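Local coordinates for enolase-phosphatase E1 (Saccharomyces cerevisiae, PDB 2G80), which probably catalyses, with one magnesium ion, both the enolization and the dephosphorylation of a diketo-methylthiopentyl phosphate in the methionine salvage pathway, at residues Q107-G110 against Y111-H115; I131-I134 against K135-R139; G177-I181 against N182-K186. All blocks are in the same frame, centred on the assembly; numbering follows the deposited sequence.

Contact 1. Residues Q107-G110 against Y111-H115; sequences QLQG and YVWAH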
loop_
_atom_site.group_PDB
_atom_site.type_symbol
_atom_site.label_atom_id
_atom_site.label_comp_id
_atom_site.label_asym_id
_atom_site.label_seq_id
_atom_site.Cartn_x
_atom_site.Cartn_y
_atom_site.Cartn_z
ATOM N N GLN A 107 7.693 5.602 10.085
ATOM C CA GLN A 107 8.080 4.661 11.126
ATOM C C GLN A 107 7.127 4.744 12.304
ATOM O O GLN A 107 6.722 3.720 12.836
ATOM C CB GLN A 107 9.484 4.927 11.624
ATOM C CG GLN A 107 10.548 4.593 10.606
ATOM C CD GLN A 107 11.886 5.055 11.061
ATOM O OE1 GLN A 107 12.260 4.839 12.216
ATOM N NE2 GLN A 107 12.615 5.722 10.175
ATOM N N LEU A 108 6.798 5.960 12.730
ATOM C CA LEU A 108 5.864 6.113 13.847
ATOM C C LEU A 108 4.499 5.496 13.502
ATOM O O LEU A 108 3.917 4.808 14.351
ATOM C CB LEU A 108 5.720 7.566 14.258
ATOM C CG LEU A 108 4.922 7.839 15.526
ATOM C CD1 LEU A 108 5.580 7.162 16.740
ATOM C CD2 LEU A 108 4.783 9.340 15.694
ATOM N N GLN A 109 4.039 5.761 12.273
ATOM C CA GLN A 109 2.835 5.148 11.695
ATOM C C GLN A 109 2.889 3.626 11.664
ATOM O O GLN A 109 1.917 2.984 12.003
ATOM C CB GLN A 109 2.594 5.667 10.278
ATOM C CG GLN A 109 2.071 7.074 10.311
ATOM C CD GLN A 109 1.881 7.714 8.964
ATOM O OE1 GLN A 109 2.538 7.367 7.981
ATOM N NE2 GLN A 109 0.987 8.705 8.927
ATOM N N GLY A 110 4.034 3.079 11.251
ATOM C CA GLY A 110 4.281 1.656 11.219
ATOM C C GLY A 110 4.110 1.035 12.589
ATOM O O GLY A 110 3.421 0.026 12.724
ATOM N N TYR A 111 4.736 1.654 13.595
ATOM C CA TYR A 111 4.667 1.198 14.971
ATOM C C TYR A 111 3.208 1.170 15.496
ATOM O O TYR A 111 2.768 0.184 16.077
ATOM C CB TYR A 111 5.535 2.120 15.850
ATOM C CG TYR A 111 5.508 1.793 17.309
ATOM C CD1 TYR A 111 6.429 0.871 17.858
ATOM C CD2 TYR A 111 4.572 2.383 18.150
ATOM C CE1 TYR A 111 6.398 0.549 19.205
ATOM C CE2 TYR A 111 4.529 2.060 19.523
ATOM C CZ TYR A 111 5.448 1.145 20.038
ATOM O OH TYR A 111 5.432 0.841 21.377
ATOM N N VAL A 112 2.492 2.268 15.296
ATOM C CA VAL A 112 1.087 2.402 15.756
ATOM C C VAL A 112 0.144 1.428 14.995
ATOM O O VAL A 112 -0.704 0.758 15.613
ATOM C CB VAL A 112 0.610 3.886 15.648
ATOM C CG1 VAL A 112 -0.871 4.048 15.974
ATOM C CG2 VAL A 112 1.435 4.780 16.583
ATOM N N TRP A 113 0.306 1.366 13.678
ATOM C CA TRP A 113 -0.488 0.483 12.827
ATOM C C TRP A 113 -0.210 -0.967 13.131
ATOM O O TRP A 113 -1.160 -1.739 13.229
ATOM C CB TRP A 113 -0.327 0.775 11.328
ATOM C CG TRP A 113 -0.842 2.095 10.889
ATOM C CD1 TRP A 113 -1.872 2.807 11.453
ATOM C CD2 TRP A 113 -0.425 2.852 9.736
ATOM N NE1 TRP A 113 -2.098 3.950 10.751
ATOM C CE2 TRP A 113 -1.237 4.007 9.682
ATOM C CE3 TRP A 113 0.516 2.642 8.728
ATOM C CZ2 TRP A 113 -1.099 4.987 8.680
ATOM C CZ3 TRP A 113 0.649 3.612 7.709
ATOM C CH2 TRP A 113 -0.157 4.772 7.703
ATOM N N ALA A 114 1.050 -1.336 13.370
ATOM C CA ALA A 114 1.364 -2.723 13.720
ATOM C C ALA A 114 0.570 -3.204 14.931
ATOM O O ALA A 114 0.000 -4.285 14.889
ATOM C CB ALA A 114 2.887 -2.961 13.910
ATOM N N HIS A 115 0.508 -2.385 15.977
ATOM C CA HIS A 115 -0.247 -2.689 17.185
ATOM C C HIS A 115 -1.740 -2.674 16.879
ATOM O O HIS A 115 -2.456 -3.493 17.417
ATOM C CB HIS A 115 0.098 -1.721 18.352
ATOM C CG HIS A 115 -0.735 -1.936 19.585
ATOM N ND1 HIS A 115 -0.513 -2.984 20.455
ATOM C CD2 HIS A 115 -1.808 -1.260 20.075
ATOM C CE1 HIS A 115 -1.405 -2.937 21.429
ATOM N NE2 HIS A 115 -2.201 -1.903 21.227
#

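Contact 2. Residues I131-I134 against K135-R139; sequences IDFI and KRKKR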
loop_
_atom_site.group_PDB
_atom_site.type_symbol
_atom_site.label_atom_id
_atom_site.label_comp_id
_atom_site.label_asym_id
_atom_site.label_seq_id
_atom_site.Cartn_x
_atom_site.Cartn_y
_atom_site.Cartn_z
ATOM N N ILE A 131 -8.322 -11.071 -3.374
ATOM C CA ILE A 131 -7.849 -12.138 -2.480
ATOM C C ILE A 131 -7.717 -13.450 -3.258
ATOM O O ILE A 131 -6.703 -14.122 -3.146
ATOM C CB ILE A 131 -8.789 -12.352 -1.206
ATOM C CG1 ILE A 131 -8.682 -11.157 -0.253
ATOM C CG2 ILE A 131 -8.407 -13.601 -0.433
ATOM C CD1 ILE A 131 -9.749 -11.155 0.859
ATOM N N ASP A 132 -8.760 -13.812 -3.992
ATOM C CA ASP A 132 -8.797 -15.045 -4.798
ATOM C C ASP A 132 -7.730 -15.047 -5.892
ATOM O O ASP A 132 -7.123 -16.077 -6.150
ATOM C CB ASP A 132 -10.161 -15.225 -5.477
ATOM C CG ASP A 132 -11.303 -15.471 -4.505
ATOM O OD1 ASP A 132 -11.094 -15.800 -3.303
ATOM O OD2 ASP A 132 -12.452 -15.336 -4.982
ATOM N N PHE A 133 -7.559 -13.890 -6.543
ATOM C CA PHE A 133 -6.558 -13.667 -7.588
ATOM C C PHE A 133 -5.139 -13.921 -7.062
ATOM O O PHE A 133 -4.386 -14.663 -7.667
ATOM C CB PHE A 133 -6.701 -12.237 -8.108
ATOM C CG PHE A 133 -5.700 -11.851 -9.161
ATOM C CD1 PHE A 133 -4.474 -11.276 -8.793
ATOM C CD2 PHE A 133 -5.989 -12.029 -10.521
ATOM C CE1 PHE A 133 -3.556 -10.883 -9.760
ATOM C CE2 PHE A 133 -5.070 -11.651 -11.494
ATOM C CZ PHE A 133 -3.864 -11.062 -11.120
ATOM N N ILE A 134 -4.808 -13.277 -5.948
ATOM C CA ILE A 134 -3.509 -13.415 -5.264
ATOM C C ILE A 134 -3.247 -14.862 -4.828
ATOM O O ILE A 134 -2.130 -15.326 -4.937
ATOM C CB ILE A 134 -3.416 -12.430 -4.056
ATOM C CG1 ILE A 134 -3.281 -10.982 -4.577
ATOM C CG2 ILE A 134 -2.215 -12.718 -3.141
ATOM C CD1 ILE A 134 -3.495 -9.897 -3.488
ATOM N N LYS A 135 -4.272 -15.542 -4.306
ATOM C CA LYS A 135 -4.148 -16.947 -3.908
ATOM C C LYS A 135 -3.978 -17.923 -5.066
ATOM O O LYS A 135 -3.445 -18.996 -4.831
ATOM C CB LYS A 135 -5.336 -17.409 -3.055
ATOM C CG LYS A 135 -5.376 -16.840 -1.646
ATOM C CD LYS A 135 -6.466 -17.549 -0.819
ATOM C CE LYS A 135 -6.375 -17.134 0.636
ATOM N NZ LYS A 135 -7.291 -17.904 1.526
ATOM N N ARG A 136 -4.464 -17.592 -6.271
ATOM C CA ARG A 136 -4.398 -18.524 -7.413
ATOM C C ARG A 136 -3.281 -18.321 -8.426
ATOM O O ARG A 136 -2.845 -19.299 -9.035
ATOM C CB ARG A 136 -5.735 -18.612 -8.154
ATOM C CG ARG A 136 -6.121 -17.504 -9.067
ATOM C CD ARG A 136 -7.331 -17.913 -9.860
ATOM N NE ARG A 136 -7.763 -16.777 -10.669
ATOM C CZ ARG A 136 -8.540 -15.791 -10.248
ATOM N NH1 ARG A 136 -9.038 -15.780 -9.015
ATOM N NH2 ARG A 136 -8.832 -14.800 -11.076
ATOM N N LYS A 137 -2.821 -17.075 -8.606
ATOM C CA LYS A 137 -1.782 -16.787 -9.575
ATOM C C LYS A 137 -0.419 -17.215 -9.020
ATOM O O LYS A 137 -0.140 -17.035 -7.849
ATOM C CB LYS A 137 -1.797 -15.316 -9.988
ATOM C CG LYS A 137 -3.062 -14.874 -10.727
ATOM C CD LYS A 137 -3.325 -15.683 -11.983
ATOM C CE LYS A 137 -4.478 -15.150 -12.749
ATOM N NZ LYS A 137 -4.629 -15.985 -13.961
ATOM N N LYS A 138 0.433 -17.744 -9.889
ATOM C CA LYS A 138 1.731 -18.248 -9.465
ATOM C C LYS A 138 2.788 -17.231 -9.105
ATOM O O LYS A 138 3.578 -17.482 -8.209
ATOM C CB LYS A 138 2.221 -19.290 -10.471
ATOM C CG LYS A 138 1.429 -20.566 -10.175
ATOM C CD LYS A 138 1.453 -21.541 -11.201
ATOM C CE LYS A 138 0.458 -22.615 -10.876
ATOM N NZ LYS A 138 0.564 -23.248 -9.549
ATOM N N ARG A 139 2.802 -16.089 -9.778
ATOM C CA ARG A 139 3.790 -15.058 -9.492
ATOM C C ARG A 139 3.114 -13.703 -9.365
ATOM O O ARG A 139 2.616 -13.151 -10.339
ATOM C CB ARG A 139 4.940 -15.081 -10.495
ATOM C CG ARG A 139 5.727 -16.408 -10.494
ATOM C CD ARG A 139 7.231 -16.175 -10.398
ATOM N NE ARG A 139 7.664 -15.224 -11.416
ATOM C CZ ARG A 139 8.746 -14.450 -11.375
ATOM N NH1 ARG A 139 9.596 -14.448 -10.336
ATOM N NH2 ARG A 139 8.961 -13.635 -12.402
#

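Contact 3. Residues G177-I181 against N182-K186; sequences GYFDI and NTSGK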
loop_
_atom_site.group_PDB
_atom_site.type_symbol
_atom_site.label_atom_id
_atom_site.label_comp_id
_atom_site.label_asym_id
_atom_site.label_seq_id
_atom_site.Cartn_x
_atom_site.Cartn_y
_atom_site.Cartn_z
ATOM N N GLY A 177 6.777 -10.903 -3.767
ATOM C CA GLY A 177 7.655 -9.767 -3.573
ATOM C C GLY A 177 6.909 -8.459 -3.478
ATOM O O GLY A 177 5.747 -8.375 -3.814
ATOM N N TYR A 178 7.627 -7.450 -3.024
ATOM C CA TYR A 178 7.098 -6.129 -2.740
ATOM C C TYR A 178 8.081 -5.118 -3.256
ATOM O O TYR A 178 9.274 -5.301 -3.062
ATOM C CB TYR A 178 6.979 -5.915 -1.220
ATOM C CG TYR A 178 6.216 -6.999 -0.514
ATOM C CD1 TYR A 178 6.876 -8.137 -0.028
ATOM C CD2 TYR A 178 4.842 -6.900 -0.319
ATOM C CE1 TYR A 178 6.156 -9.171 0.621
ATOM C CE2 TYR A 178 4.112 -7.927 0.331
ATOM C CZ TYR A 178 4.789 -9.057 0.782
ATOM O OH TYR A 178 4.100 -10.059 1.411
ATOM N N PHE A 179 7.576 -4.054 -3.861
ATOM C CA PHE A 179 8.384 -2.948 -4.338
ATOM C C PHE A 179 7.802 -1.618 -3.846
ATOM O O PHE A 179 6.585 -1.464 -3.723
ATOM C CB PHE A 179 8.478 -2.963 -5.879
ATOM C CG PHE A 179 9.148 -4.194 -6.424
ATOM C CD1 PHE A 179 10.530 -4.314 -6.398
ATOM C CD2 PHE A 179 8.394 -5.239 -6.969
ATOM C CE1 PHE A 179 11.169 -5.474 -6.894
ATOM C CE2 PHE A 179 9.019 -6.391 -7.484
ATOM C CZ PHE A 179 10.413 -6.515 -7.427
ATOM N N ASP A 180 8.684 -0.669 -3.538
ATOM C CA ASP A 180 8.253 0.673 -3.134
ATOM C C ASP A 180 9.083 1.730 -3.890
ATOM O O ASP A 180 9.925 1.405 -4.753
ATOM C CB ASP A 180 8.236 0.813 -1.573
ATOM C CG ASP A 180 9.635 0.737 -0.921
ATOM O OD1 ASP A 180 10.653 1.081 -1.543
ATOM O OD2 ASP A 180 9.725 0.349 0.257
ATOM N N ILE A 181 8.832 2.990 -3.561
ATOM C CA ILE A 181 9.538 4.131 -4.193
ATOM C C ILE A 181 11.044 4.045 -3.912
ATOM O O ILE A 181 11.835 4.343 -4.791
ATOM C CB ILE A 181 9.015 5.494 -3.689
ATOM C CG1 ILE A 181 7.492 5.642 -3.868
ATOM C CG2 ILE A 181 9.815 6.703 -4.321
ATOM C CD1 ILE A 181 6.967 5.322 -5.202
ATOM N N ASN A 182 11.416 3.620 -2.706
ATOM C CA ASN A 182 12.826 3.482 -2.302
ATOM C C ASN A 182 13.530 2.334 -2.982
ATOM O O ASN A 182 14.672 2.496 -3.366
ATOM C CB ASN A 182 12.970 3.353 -0.768
ATOM C CG ASN A 182 12.513 4.626 -0.013
ATOM O OD1 ASN A 182 12.245 5.661 -0.613
ATOM N ND2 ASN A 182 12.440 4.537 1.308
ATOM N N THR A 183 12.872 1.181 -3.139
ATOM C CA THR A 183 13.522 0.041 -3.806
ATOM C C THR A 183 13.651 0.201 -5.337
ATOM O O THR A 183 14.616 -0.279 -5.926
ATOM C CB THR A 183 12.808 -1.299 -3.518
ATOM O OG1 THR A 183 11.475 -1.262 -4.007
ATOM C CG2 THR A 183 12.796 -1.626 -2.032
ATOM N N SER A 184 12.684 0.899 -5.945
ATOM C CA SER A 184 12.509 0.928 -7.399
ATOM C C SER A 184 12.441 2.271 -8.092
ATOM O O SER A 184 12.756 2.333 -9.267
ATOM C CB SER A 184 11.239 0.132 -7.710
ATOM O OG SER A 184 11.295 -1.142 -7.049
ATOM N N GLY A 185 12.052 3.329 -7.387
ATOM C CA GLY A 185 11.923 4.680 -7.962
ATOM C C GLY A 185 10.458 5.094 -8.003
ATOM O O GLY A 185 9.569 4.348 -7.547
ATOM N N LYS A 186 10.209 6.262 -8.591
ATOM C CA LYS A 186 8.852 6.831 -8.697
ATOM C C LYS A 186 7.941 6.010 -9.611
ATOM O O LYS A 186 8.377 5.488 -10.647
ATOM C CB LYS A 186 8.897 8.313 -9.125
ATOM C CG LYS A 186 9.576 9.236 -8.075
ATOM C CD LYS A 186 9.443 10.775 -8.391
ATOM C CE LYS A 186 7.990 11.285 -8.226
ATOM N NZ LYS A 186 7.764 12.749 -8.509
#

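Contact 1. Residues Q107-G110 against Y111-H115
One face of the Trp113 indole is covered by Gln109, the residue one helical turn earlier. Gln109 CB stands 3.8 Å from the centroid of the six-membered ring of Trp113 and only 9° off its normal, a CH-pi contact over the face. Gln109 O lies over the same face, 2.9 Å above the plane of the Trp113 ring and toward the rim. Beyond CG the glutamine chain is extended and runs alongside the indole, both side chains pointing the same way, and its terminal amide lies 22° from the ring plane; Gln109 CD comes within 3.8 Å of Trp113 CH2. With Trp113 CG anti to its own carbonyl carbon (chi1 -66°), the indole is turned back over the preceding turn. Beneath this pair, Trp113 N bonds to Gln109 O at 2.8 Å. The polar ends are engaged outside the pair: Trp113 NE1 donates to Leu52 O, and Gln109 OE1 accepts from Lys106 NZ. Gln109 and Trp113 both rest on Phe56 of helix 46-65, and Val112 packs on Tyr55 and Leu63 of the same helix, whereas Leu108 and Tyr111 turn to helix 72-78. These helices belong to the insertion between strands 33-36 and 140-143, which probably corresponds to the cap of HAD phosphatases.

Contact 2. Residues I131-I134 against K135-R139
Phe133 gives a face of its ring to Lys137, and its ring edge and CA to Arg136, and the two basic chains meet it in different ways. Lys137 crosses the phenyl group obliquely, with its CG set over the middle of one face, 3.9 Å from the Phe133 ring centroid and 11° off the normal, a CH-pi contact. The lysine chain bends at its second torsion, and Lys137 CE comes to 3.8 Å from Phe133 CE2. Its ammonium group goes on to salt bridges with the C-terminal carboxylate of Leu253 and with Asp29.

Arg136 is turned at about a right angle to the phenylalanine, its guanidinium plane 84° from the ring. Its CG sits between its own backbone N and carbonyl carbon (chi1 77°), which lays the extended chain back along Asp132 O and Phe133 CA. Phe133 CA lies against one face of the guanidinium, Asp132 CB lies at its edge in the plane, and NH2 of Arg136 approaches the ring edge at Phe133 CD2, 4.0 Å away. NH2 also donates to Leu253 O, so both basic side chains reach the chain terminus. The carboxylate of Asp132 stays apart, its OD2 5.3 Å from Arg136 NH1, too far for a salt bridge, though the opposite charges may attract weakly through space.

On the backbone, Phe133 O takes two donors: Lys137 N at 3.0 Å, nearly along the C=O axis, and Arg136 N at 3.2 Å, well above the carbonyl plane. The bond from Arg136 N to Asp132 O is weak. Beyond the helix Arg139 pairs through its backbone with Tyr34, while Phe133 meets the Tyr34 ring edge-to-face. This is the last turn of helix 128-136, with Lys137 the first residue to leave helical angles, followed by the short link to strand 140-143 of the parallel sheet, a helix-to-strand passage of the Rossmann-like HAD core.

Contact 3. Residues G177-I181 against N182-K186
Two first torsions bring Asp180 and Thr183 together: Asp180 CG (chi1 66°) and Thr183 OG1 (chi1 62°) each sit between their own backbone N and carbonyl carbon, from where each side chain can reach the other's backbone amide. Thr183 N donates to Asp180 OD1 at 2.7 Å, its N-H coming at the oxygen almost head-on, and Asp180 N donates back to Thr183 OG1 at 2.9 Å in an almost straight bond of 170°. This reciprocal pair is a capping box, with Asp180 as the N-cap of helix 181-184. Thr183 OG1 in turn donates to Ser184 OG, 3.0 Å away, and Ser184 OG lies 3.3 Å from Phe179 CD1. The short helix ends at Gly185, whose N donates to Ile181 O at 2.8 Å, and whose positive phi suits a glycine. Ile181 lies close to Lys187, a predicted substrate-binding residue, which places the capped turn beside the probable substrate site. The other carboxylate oxygen, Asp180 OD2, accepts from Val148 N, linking the cap to helix 148-156. Buried Asp180 therefore has bonds to both its carboxylate oxygens, and because these N-H donors stand at the starts of two helices, its negative charge is probably eased by them. With an alanine here, Thr183 N and Val148 N would probably both lose their acceptor and the start of helix 181-184 be weakened.

From the N terminus the three contacts come in series; none nests in or crosses another, and each closes only a local turn. Contact 1 lies within helix 103-118, in the helical part of the chain that precedes helix 128-136. Contact 2 then ends helix 128-136 and leads into strand 140-143, next to strand 33-36 in the sheet. Contact 3 leaves strand 177-179, the outermost strand beside 140-143, and opens the short helix 181-184. The centres of contacts 1 and 2 are about 27 Å apart, while the nearest atoms of contacts 2 and 3 are about 7 Å apart. Contact 2 leads into one strand and contact 3 runs out of the next, so their turns stand at opposite ends of adjacent parallel strands.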